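Local coordinates for Alpha/beta hydrolase fold protein (Nakamurella multipartita, PDB 4Y7D) that probably hydrolyses an as yet unidentified substrate with an alpha/beta hydrolase fold, at residues E84-Y89 against A117-D122; S113-A118 against D231-D236; A126-A131 against A295-A300. One frame throughout, in Å; residues are numbered along the deposited sequence.

Interaction 1 (E84-Y89 against A117-D122); sequences EQAELY and AARHPD
E87 places CG trans to its backbone N (chi1 -158°) and then bends at chi2, a course that carries its carboxylate from the flank of helix 82-95 to R119 and H120. R119 has to fold as well: its chain runs extended as far as CG and CD and turns at chi3, which delivers the guanidinium end-on to the glutamate. The meeting point is a single oxygen. E87 OE1 lies 2.6 Å from R119 NH1, 2.8 Å from R119 NH2 and 2.9 Å from H120 NE2, all three nitrogens being hydrogen-bond donors.

The directions differ. NH1 comes almost straight on to the C-O bond, while NH2 uses the anti lone pair in a more bent bond (N-H...O 133°); OE1 lies in the guanidinium plane, and the carboxylate plane is turned only 26° from it. H120 NE2, by contrast, reaches OE1 from above the carboxylate, although the oxygen itself sits in the plane of the imidazole.

In alpha/beta hydrolase terms this joins two neighbouring helices of the fold, 82-95 and 110-119, at the point where the second gives out: R119 is in its last turn and H120 is the first residue to leave helical backbone angles. The two basic groups also touch each other, H120 CD2 standing 3.7 Å above one face of the R119 guanidinium, near its rim. With E87 OE1 engaged by three N-H groups, the carboxylate is probably kept ionised. R119 NE is paired in addition with D83, which holds the guanidinium from a further edge. Beside the ion pair the contact is looser: the A86 methyl, CB, directed at the other segment, lies 4.2 Å from R119 NH2.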
loop_
_atom_site.group_PDB
_atom_site.type_symbol
_atom_site.label_atom_id
_atom_site.label_comp_id
_atom_site.label_asym_id
_atom_site.label_seq_id
_atom_site.Cartn_x
_atom_site.Cartn_y
_atom_site.Cartn_z
ATOM N N GLU A 84 1.002 16.736 -4.921
ATOM C CA GLU A 84 1.659 17.312 -3.752
ATOM C C GLU A 84 2.315 16.243 -2.838
ATOM O O GLU A 84 3.350 16.481 -2.259
ATOM C CB GLU A 84 0.700 18.154 -2.939
ATOM C CG GLU A 84 0.286 19.385 -3.715
ATOM C CD GLU A 84 -0.922 20.127 -3.150
ATOM O OE1 GLU A 84 -1.692 19.584 -2.352
ATOM O OE2 GLU A 84 -1.065 21.279 -3.531
ATOM N N GLN A 85 1.673 15.084 -2.695
ATOM C CA GLN A 85 2.288 14.002 -1.945
ATOM C C GLN A 85 3.550 13.502 -2.632
ATOM O O GLN A 85 4.545 13.264 -1.947
ATOM C CB GLN A 85 1.256 12.901 -1.641
ATOM C CG GLN A 85 0.179 13.453 -0.725
ATOM C CD GLN A 85 -0.834 12.467 -0.199
ATOM O OE1 GLN A 85 -0.731 11.258 -0.433
ATOM N NE2 GLN A 85 -1.810 12.988 0.587
ATOM N N ALA A 86 3.538 13.366 -3.961
ATOM C CA ALA A 86 4.769 13.059 -4.708
ATOM C C ALA A 86 5.865 14.115 -4.429
ATOM O O ALA A 86 7.051 13.765 -4.220
ATOM C CB ALA A 86 4.493 13.005 -6.176
ATOM N N GLU A 87 5.480 15.386 -4.440
ATOM C CA GLU A 87 6.411 16.480 -4.161
ATOM C C GLU A 87 6.992 16.347 -2.776
ATOM O O GLU A 87 8.201 16.573 -2.578
ATOM C CB GLU A 87 5.768 17.848 -4.343
ATOM C CG GLU A 87 6.779 18.963 -4.577
ATOM C CD GLU A 87 7.576 18.802 -5.884
ATOM O OE1 GLU A 87 7.045 18.297 -6.885
ATOM O OE2 GLU A 87 8.737 19.251 -5.918
ATOM N N LEU A 88 6.186 15.905 -1.827
ATOM C CA LEU A 88 6.653 15.663 -0.469
ATOM C C LEU A 88 7.633 14.539 -0.416
ATOM O O LEU A 88 8.635 14.648 0.256
ATOM C CB LEU A 88 5.468 15.339 0.461
ATOM C CG LEU A 88 5.748 15.118 1.942
ATOM C CD1 LEU A 88 6.332 16.336 2.616
ATOM C CD2 LEU A 88 4.495 14.684 2.682
ATOM N N TYR A 89 7.385 13.461 -1.156
ATOM C CA TYR A 89 8.312 12.339 -1.140
ATOM C C TYR A 89 9.678 12.744 -1.695
ATOM O O TYR A 89 10.745 12.348 -1.187
ATOM C CB TYR A 89 7.809 11.131 -1.994
ATOM C CG TYR A 89 6.416 10.627 -1.644
ATOM C CD1 TYR A 89 5.906 10.780 -0.343
ATOM C CD2 TYR A 89 5.644 9.982 -2.599
ATOM C CE1 TYR A 89 4.639 10.312 -0.015
ATOM C CE2 TYR A 89 4.353 9.545 -2.291
ATOM C CZ TYR A 89 3.873 9.711 -1.016
ATOM O OH TYR A 89 2.610 9.334 -0.697
ATOM N N ALA A 117 6.839 8.828 -9.808
ATOM C CA ALA A 117 7.529 8.218 -10.941
ATOM C C ALA A 117 7.365 9.018 -12.245
ATOM O O ALA A 117 8.297 9.078 -13.052
ATOM C CB ALA A 117 7.101 6.745 -11.135
ATOM N N ALA A 118 6.188 9.617 -12.448
ATOM C CA ALA A 118 5.874 10.394 -13.651
ATOM C C ALA A 118 6.601 11.709 -13.712
ATOM O O ALA A 118 7.162 12.060 -14.754
ATOM C CB ALA A 118 4.353 10.639 -13.760
ATOM N N ARG A 119 6.574 12.469 -12.628
ATOM C CA ARG A 119 7.078 13.823 -12.614
ATOM C C ARG A 119 8.464 13.975 -12.040
ATOM O O ARG A 119 9.133 14.959 -12.340
ATOM C CB ARG A 119 6.045 14.714 -11.877
ATOM C CG ARG A 119 6.261 16.214 -12.076
ATOM C CD ARG A 119 5.046 17.043 -11.648
ATOM N NE ARG A 119 4.675 16.714 -10.281
ATOM C CZ ARG A 119 5.328 17.146 -9.198
ATOM N NH1 ARG A 119 6.389 17.962 -9.334
ATOM N NH2 ARG A 119 4.929 16.751 -7.972
ATOM N N HIS A 120 8.936 13.004 -11.259
ATOM C CA HIS A 120 10.277 12.968 -10.704
ATOM C C HIS A 120 10.983 11.662 -11.104
ATOM O O HIS A 120 11.476 10.916 -10.245
ATOM C CB HIS A 120 10.196 13.047 -9.185
ATOM C CG HIS A 120 9.657 14.339 -8.650
ATOM N ND1 HIS A 120 10.478 15.377 -8.286
ATOM C CD2 HIS A 120 8.397 14.739 -8.372
ATOM C CE1 HIS A 120 9.742 16.378 -7.838
ATOM N NE2 HIS A 120 8.479 16.006 -7.866
ATOM N N PRO A 121 11.050 11.360 -12.401
ATOM C CA PRO A 121 11.645 10.073 -12.824
ATOM C C PRO A 121 13.091 9.845 -12.376
ATOM O O PRO A 121 13.494 8.715 -12.120
ATOM C CB PRO A 121 11.550 10.144 -14.365
ATOM C CG PRO A 121 11.601 11.626 -14.651
ATOM C CD PRO A 121 10.697 12.190 -13.577
ATOM N N ASP A 122 13.867 10.911 -12.244
ATOM C CA ASP A 122 15.247 10.767 -11.783
ATOM C C ASP A 122 15.352 10.265 -10.326
ATOM O O ASP A 122 16.446 9.889 -9.907
ATOM C CB ASP A 122 15.982 12.127 -11.867
ATOM C CG ASP A 122 16.212 12.590 -13.311
ATOM O OD1 ASP A 122 15.987 11.819 -14.265
ATOM O OD2 ASP A 122 16.645 13.753 -13.485
#

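Interaction 2 (S113-A118 against D231-D236); sequences SYRLAA and DSLELD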
loop_
_atom_site.group_PDB
_atom_site.type_symbol
_atom_site.label_atom_id
_atom_site.label_comp_id
_atom_site.label_asym_id
_atom_site.label_seq_id
_atom_site.Cartn_x
_atom_site.Cartn_y
_atom_site.Cartn_z
ATOM N N SER A 113 2.382 7.685 -5.689
ATOM C CA SER A 113 3.599 6.950 -6.145
ATOM C C SER A 113 3.737 7.085 -7.668
ATOM O O SER A 113 4.866 7.327 -8.191
ATOM C CB SER A 113 3.525 5.502 -5.732
ATOM O OG SER A 113 3.452 5.354 -4.314
ATOM N N TYR A 114 2.627 6.879 -8.404
ATOM C CA TYR A 114 2.639 7.103 -9.827
ATOM C C TYR A 114 3.048 8.540 -10.162
ATOM O O TYR A 114 3.862 8.746 -11.100
ATOM C CB TYR A 114 1.330 6.772 -10.487
ATOM C CG TYR A 114 1.009 5.300 -10.575
ATOM C CD1 TYR A 114 1.932 4.374 -11.123
ATOM C CD2 TYR A 114 -0.188 4.809 -10.091
ATOM C CE1 TYR A 114 1.618 3.050 -11.256
ATOM C CE2 TYR A 114 -0.530 3.459 -10.218
ATOM C CZ TYR A 114 0.382 2.572 -10.776
ATOM O OH TYR A 114 0.072 1.250 -10.908
ATOM N N ARG A 115 2.533 9.522 -9.439
ATOM C CA ARG A 115 2.963 10.901 -9.697
ATOM C C ARG A 115 4.480 11.135 -9.473
ATOM O O ARG A 115 5.119 11.930 -10.188
ATOM C CB ARG A 115 2.147 11.918 -8.897
ATOM C CG ARG A 115 0.691 12.088 -9.344
ATOM C CD ARG A 115 0.547 12.355 -10.844
ATOM N NE ARG A 115 1.104 13.663 -11.176
ATOM C CZ ARG A 115 1.461 14.054 -12.384
ATOM N NH1 ARG A 115 1.463 13.207 -13.423
ATOM N NH2 ARG A 115 1.908 15.299 -12.529
ATOM N N LEU A 116 5.024 10.501 -8.450
ATOM C CA LEU A 116 6.449 10.609 -8.175
ATOM C C LEU A 116 7.231 10.024 -9.358
ATOM O O LEU A 116 8.156 10.645 -9.889
ATOM C CB LEU A 116 6.796 9.858 -6.891
ATOM C CG LEU A 116 8.273 9.942 -6.470
ATOM C CD1 LEU A 116 8.684 11.381 -6.124
ATOM C CD2 LEU A 116 8.570 9.029 -5.313
ATOM N N ALA A 117 6.839 8.828 -9.808
ATOM C CA ALA A 117 7.529 8.218 -10.941
ATOM C C ALA A 117 7.365 9.018 -12.245
ATOM O O ALA A 117 8.297 9.078 -13.052
ATOM C CB ALA A 117 7.101 6.745 -11.135
ATOM N N ALA A 118 6.188 9.617 -12.448
ATOM C CA ALA A 118 5.874 10.394 -13.651
ATOM C C ALA A 118 6.601 11.709 -13.712
ATOM O O ALA A 118 7.162 12.060 -14.754
ATOM C CB ALA A 118 4.353 10.639 -13.760
ATOM N N ASP A 231 -7.850 13.455 -12.776
ATOM C CA ASP A 231 -8.034 13.721 -14.212
ATOM C C ASP A 231 -7.223 12.663 -14.969
ATOM O O ASP A 231 -7.767 11.702 -15.504
ATOM C CB ASP A 231 -7.580 15.193 -14.488
ATOM C CG ASP A 231 -8.465 16.229 -13.746
ATOM O OD1 ASP A 231 -9.691 16.035 -13.763
ATOM O OD2 ASP A 231 -7.953 17.198 -13.100
ATOM N N SER A 232 -5.898 12.794 -14.930
ATOM C CA SER A 232 -4.989 11.736 -15.331
ATOM C C SER A 232 -3.786 11.792 -14.432
ATOM O O SER A 232 -3.285 12.858 -14.147
ATOM C CB SER A 232 -4.502 11.880 -16.781
ATOM O OG SER A 232 -3.621 10.805 -17.141
ATOM N N LEU A 233 -3.242 10.641 -14.074
ATOM C CA LEU A 233 -1.957 10.567 -13.367
ATOM C C LEU A 233 -0.737 10.521 -14.321
ATOM O O LEU A 233 0.418 10.581 -13.865
ATOM C CB LEU A 233 -1.942 9.357 -12.444
ATOM C CG LEU A 233 -3.030 9.293 -11.376
ATOM C CD1 LEU A 233 -2.966 7.915 -10.680
ATOM C CD2 LEU A 233 -2.876 10.417 -10.411
ATOM N N GLU A 234 -0.981 10.391 -15.622
ATOM C CA GLU A 234 0.059 10.427 -16.643
ATOM C C GLU A 234 1.075 9.307 -16.486
ATOM O O GLU A 234 2.307 9.529 -16.563
ATOM C CB GLU A 234 0.766 11.771 -16.640
ATOM C CG GLU A 234 -0.169 12.994 -16.676
ATOM C CD GLU A 234 0.638 14.288 -16.794
ATOM O OE1 GLU A 234 1.511 14.580 -15.958
ATOM O OE2 GLU A 234 0.398 14.982 -17.792
ATOM N N LEU A 235 0.571 8.092 -16.279
ATOM C CA LEU A 235 1.464 6.953 -16.141
ATOM C C LEU A 235 2.306 6.722 -17.383
ATOM O O LEU A 235 3.376 6.124 -17.313
ATOM C CB LEU A 235 0.649 5.708 -15.827
ATOM C CG LEU A 235 0.378 5.426 -14.350
ATOM C CD1 LEU A 235 -0.460 6.487 -13.699
ATOM C CD2 LEU A 235 -0.316 4.082 -14.223
ATOM N N ASP A 236 1.887 7.186 -18.533
ATOM C CA ASP A 236 2.660 6.981 -19.756
ATOM C C ASP A 236 3.993 7.709 -19.730
ATOM O O ASP A 236 4.870 7.406 -20.524
ATOM C CB ASP A 236 1.838 7.415 -20.968
ATOM C CG ASP A 236 1.327 8.840 -20.849
ATOM O OD1 ASP A 236 0.427 9.117 -20.042
ATOM O OD2 ASP A 236 1.852 9.704 -21.568
#
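R115 NH1 is held by two acceptors at once: it donates to L233 O at 2.9 Å and to E234 OE1 at the same distance of 2.9 Å, both bonds moderately straight. The carbonyl oxygen lies in the guanidinium plane, yet NH1 stands well above the carbonyl plane (64° out of it). E234 OE1 receives through its anti lone pair and is tilted slightly from the guanidinium. This carboxylate oxygen is shared with R237, and R115 NH2 pairs with D83, which places the arginine between two acids.

Bends at chi2 and chi3 turn R115 toward the C-terminal end of its helix and lay CD 4.0 Å from L233 CD2. The segment 231-236 belongs to the loop leading into strand 242-247; helix 110-119 follows strand 101-106, the position that in the alpha/beta hydrolase fold comes just after the nucleophile elbow. E234 has left-handed backbone angles here, and S232 OG accepts from E234 N at 3.1 Å, an ST turn.

Next to this polar pair, L235 sits on one face of the Y114 ring in a CH-pi contact: CD2 is 3.7 Å from the ring centroid, 11° off the normal. L235 CD1 covers the root of the ring, 3.7 Å from Y114 CG. The hydroxyl of Y114 is hydrogen-bonded to S129, while A118 CB rests 3.6 Å from E234 O.

Interaction 3 (A126-A131 against A295-A300); sequences ALVSVA and AELLRA
Strand 124-130 of the central sheet is covered by the C-terminal helix 288-299, and the contact lies where A126 and V128 meet L297 and L298. The local axes approach to 7.7 Å and run nearly antiparallel (152° between N-to-C directions). No hydrogen bond crosses; the evidence for association is apolar packing, most of it buried.

V128 and L298 make the tightest side-chain pair. V128 CG2 lies 3.6 Å from L298 CD1, and the two side chains cross at about a right angle. V128 presents this methyl because CG1 occupies the position trans to the backbone N (chi1 178°), leaving CG2 beside that N. The other L298 methyl, CD2, settles over the strand backbone, 3.9 Å from A126 O. L297 works from the next position: its CG is 4.0 Å from A126 CB, and its CD2 reaches V128 CG2 at 4.2 Å. The small A126 allows close approach of the main chain too, its CB standing 3.6 Å from L297 O.

Replacing L298 by an alanine would probably leave V128 CG2 without its closest helix partner and open a gap above A126 O.

L298 also touches L61, and L297 touches L243 on the adjoining strand 242-247, so the helix spans more than one element. On its outer side R299 pairs with E296 within the same turn and with E59. A helix packed antiparallel to the strands beneath it, its leucines packed on the small and beta-branched residues of the strand, is characteristic of the layered alpha/beta hydrolase fold.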
loop_
_atom_site.group_PDB
_atom_site.type_symbol
_atom_site.label_atom_id
_atom_site.label_comp_id
_atom_site.label_asym_id
_atom_site.label_seq_id
_atom_site.Cartn_x
_atom_site.Cartn_y
_atom_site.Cartn_z
ATOM N N ALA A 126 13.051 2.141 -9.506
ATOM C CA ALA A 126 12.171 1.037 -9.891
ATOM C C ALA A 126 10.863 1.204 -9.137
ATOM O O ALA A 126 10.816 1.802 -8.052
ATOM C CB ALA A 126 12.813 -0.284 -9.556
ATOM N N LEU A 127 9.788 0.665 -9.696
ATOM C CA LEU A 127 8.463 0.782 -9.135
ATOM C C LEU A 127 7.809 -0.606 -9.049
ATOM O O LEU A 127 7.691 -1.282 -10.042
ATOM C CB LEU A 127 7.612 1.729 -10.008
ATOM C CG LEU A 127 6.130 1.959 -9.612
ATOM C CD1 LEU A 127 6.001 2.502 -8.191
ATOM C CD2 LEU A 127 5.578 2.891 -10.661
ATOM N N VAL A 128 7.345 -0.971 -7.862
ATOM C CA VAL A 128 6.469 -2.113 -7.676
ATOM C C VAL A 128 5.124 -1.602 -7.196
ATOM O O VAL A 128 5.031 -0.985 -6.115
ATOM C CB VAL A 128 7.052 -3.105 -6.686
ATOM C CG1 VAL A 128 6.109 -4.284 -6.449
ATOM C CG2 VAL A 128 8.395 -3.608 -7.221
ATOM N N SER A 129 4.111 -1.854 -8.013
ATOM C CA SER A 129 2.792 -1.285 -7.804
ATOM C C SER A 129 1.776 -2.406 -7.650
ATOM O O SER A 129 1.398 -3.095 -8.617
ATOM C CB SER A 129 2.456 -0.378 -8.931
ATOM O OG SER A 129 1.199 0.184 -8.737
ATOM N N VAL A 130 1.304 -2.570 -6.421
ATOM C CA VAL A 130 0.448 -3.715 -6.052
ATOM C C VAL A 130 -0.991 -3.213 -5.984
ATOM O O VAL A 130 -1.291 -2.318 -5.187
ATOM C CB VAL A 130 0.877 -4.264 -4.701
ATOM C CG1 VAL A 130 0.086 -5.518 -4.319
ATOM C CG2 VAL A 130 2.383 -4.591 -4.757
ATOM N N ALA A 131 -1.863 -3.807 -6.807
ATOM C CA ALA A 131 -3.305 -3.503 -6.803
ATOM C C ALA A 131 -3.548 -2.034 -6.498
ATOM O O ALA A 131 -4.267 -1.684 -5.550
ATOM C CB ALA A 131 -4.027 -4.401 -5.817
ATOM N N ALA A 295 11.659 -7.655 -4.939
ATOM C CA ALA A 295 12.880 -7.289 -4.233
ATOM C C ALA A 295 14.048 -7.141 -5.157
ATOM O O ALA A 295 14.811 -6.182 -5.027
ATOM C CB ALA A 295 13.190 -8.284 -3.122
ATOM N N GLU A 296 14.194 -8.068 -6.103
ATOM C CA GLU A 296 15.305 -7.982 -7.044
ATOM C C GLU A 296 15.186 -6.752 -7.940
ATOM O O GLU A 296 16.188 -6.037 -8.197
ATOM C CB GLU A 296 15.401 -9.262 -7.874
ATOM C CG GLU A 296 16.579 -9.311 -8.835
ATOM C CD GLU A 296 17.994 -9.021 -8.227
ATOM O OE1 GLU A 296 18.347 -9.417 -7.068
ATOM O OE2 GLU A 296 18.797 -8.373 -8.967
ATOM N N LEU A 297 13.983 -6.452 -8.402
ATOM C CA LEU A 297 13.771 -5.240 -9.129
ATOM C C LEU A 297 14.150 -4.018 -8.295
ATOM O O LEU A 297 14.826 -3.125 -8.788
ATOM C CB LEU A 297 12.336 -5.145 -9.593
ATOM C CG LEU A 297 12.116 -4.102 -10.666
ATOM C CD1 LEU A 297 12.665 -4.604 -12.002
ATOM C CD2 LEU A 297 10.637 -3.784 -10.765
ATOM N N LEU A 298 13.716 -3.985 -7.031
ATOM C CA LEU A 298 13.920 -2.795 -6.194
ATOM C C LEU A 298 15.374 -2.586 -5.792
ATOM O O LEU A 298 15.757 -1.466 -5.468
ATOM C CB LEU A 298 12.987 -2.839 -4.966
ATOM C CG LEU A 298 11.519 -2.672 -5.351
ATOM C CD1 LEU A 298 10.518 -3.171 -4.289
ATOM C CD2 LEU A 298 11.232 -1.242 -5.695
ATOM N N ARG A 299 16.168 -3.642 -5.816
ATOM C CA ARG A 299 17.618 -3.544 -5.577
ATOM C C ARG A 299 18.286 -2.743 -6.704
ATOM O O ARG A 299 19.310 -2.138 -6.475
ATOM C CB ARG A 299 18.248 -4.915 -5.571
ATOM C CG ARG A 299 18.103 -5.668 -4.302
ATOM C CD ARG A 299 19.013 -6.883 -4.319
ATOM N NE ARG A 299 18.498 -7.676 -3.244
ATOM C CZ ARG A 299 17.690 -8.724 -3.382
ATOM N NH1 ARG A 299 17.214 -9.280 -2.301
ATOM N NH2 ARG A 299 17.400 -9.251 -4.573
ATOM N N ALA A 300 17.706 -2.756 -7.902
ATOM C CA ALA A 300 18.090 -1.844 -9.019
ATOM C C ALA A 300 19.602 -1.819 -9.199
ATOM O O ALA A 300 20.225 -0.752 -9.235
ATOM C CB ALA A 300 17.550 -0.440 -8.781
#

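In the fold
Interactions 1 and 2 draw on overlapping segments at the end of helix 110-119, share A117 and A118, and have centres 9 Å apart; A86 CB packs 3.4 Å from L116 N between them. D83 connects their charges, pairing with both R119 and R115. Interaction 3 lies about 16 Å from each of the others, centre to centre, across the sheet: L127 is directed away from helix 288-299, Y114 CD1 lies 4.0 Å from L127 CD2, and Y114 OH is 2.7 Å from S129 OG. At the end of segment 126-131, A131 touches D250 and H278, in the region where this family usually places its active site. The sodium ion, at A176 and G179, takes part in none of these contacts.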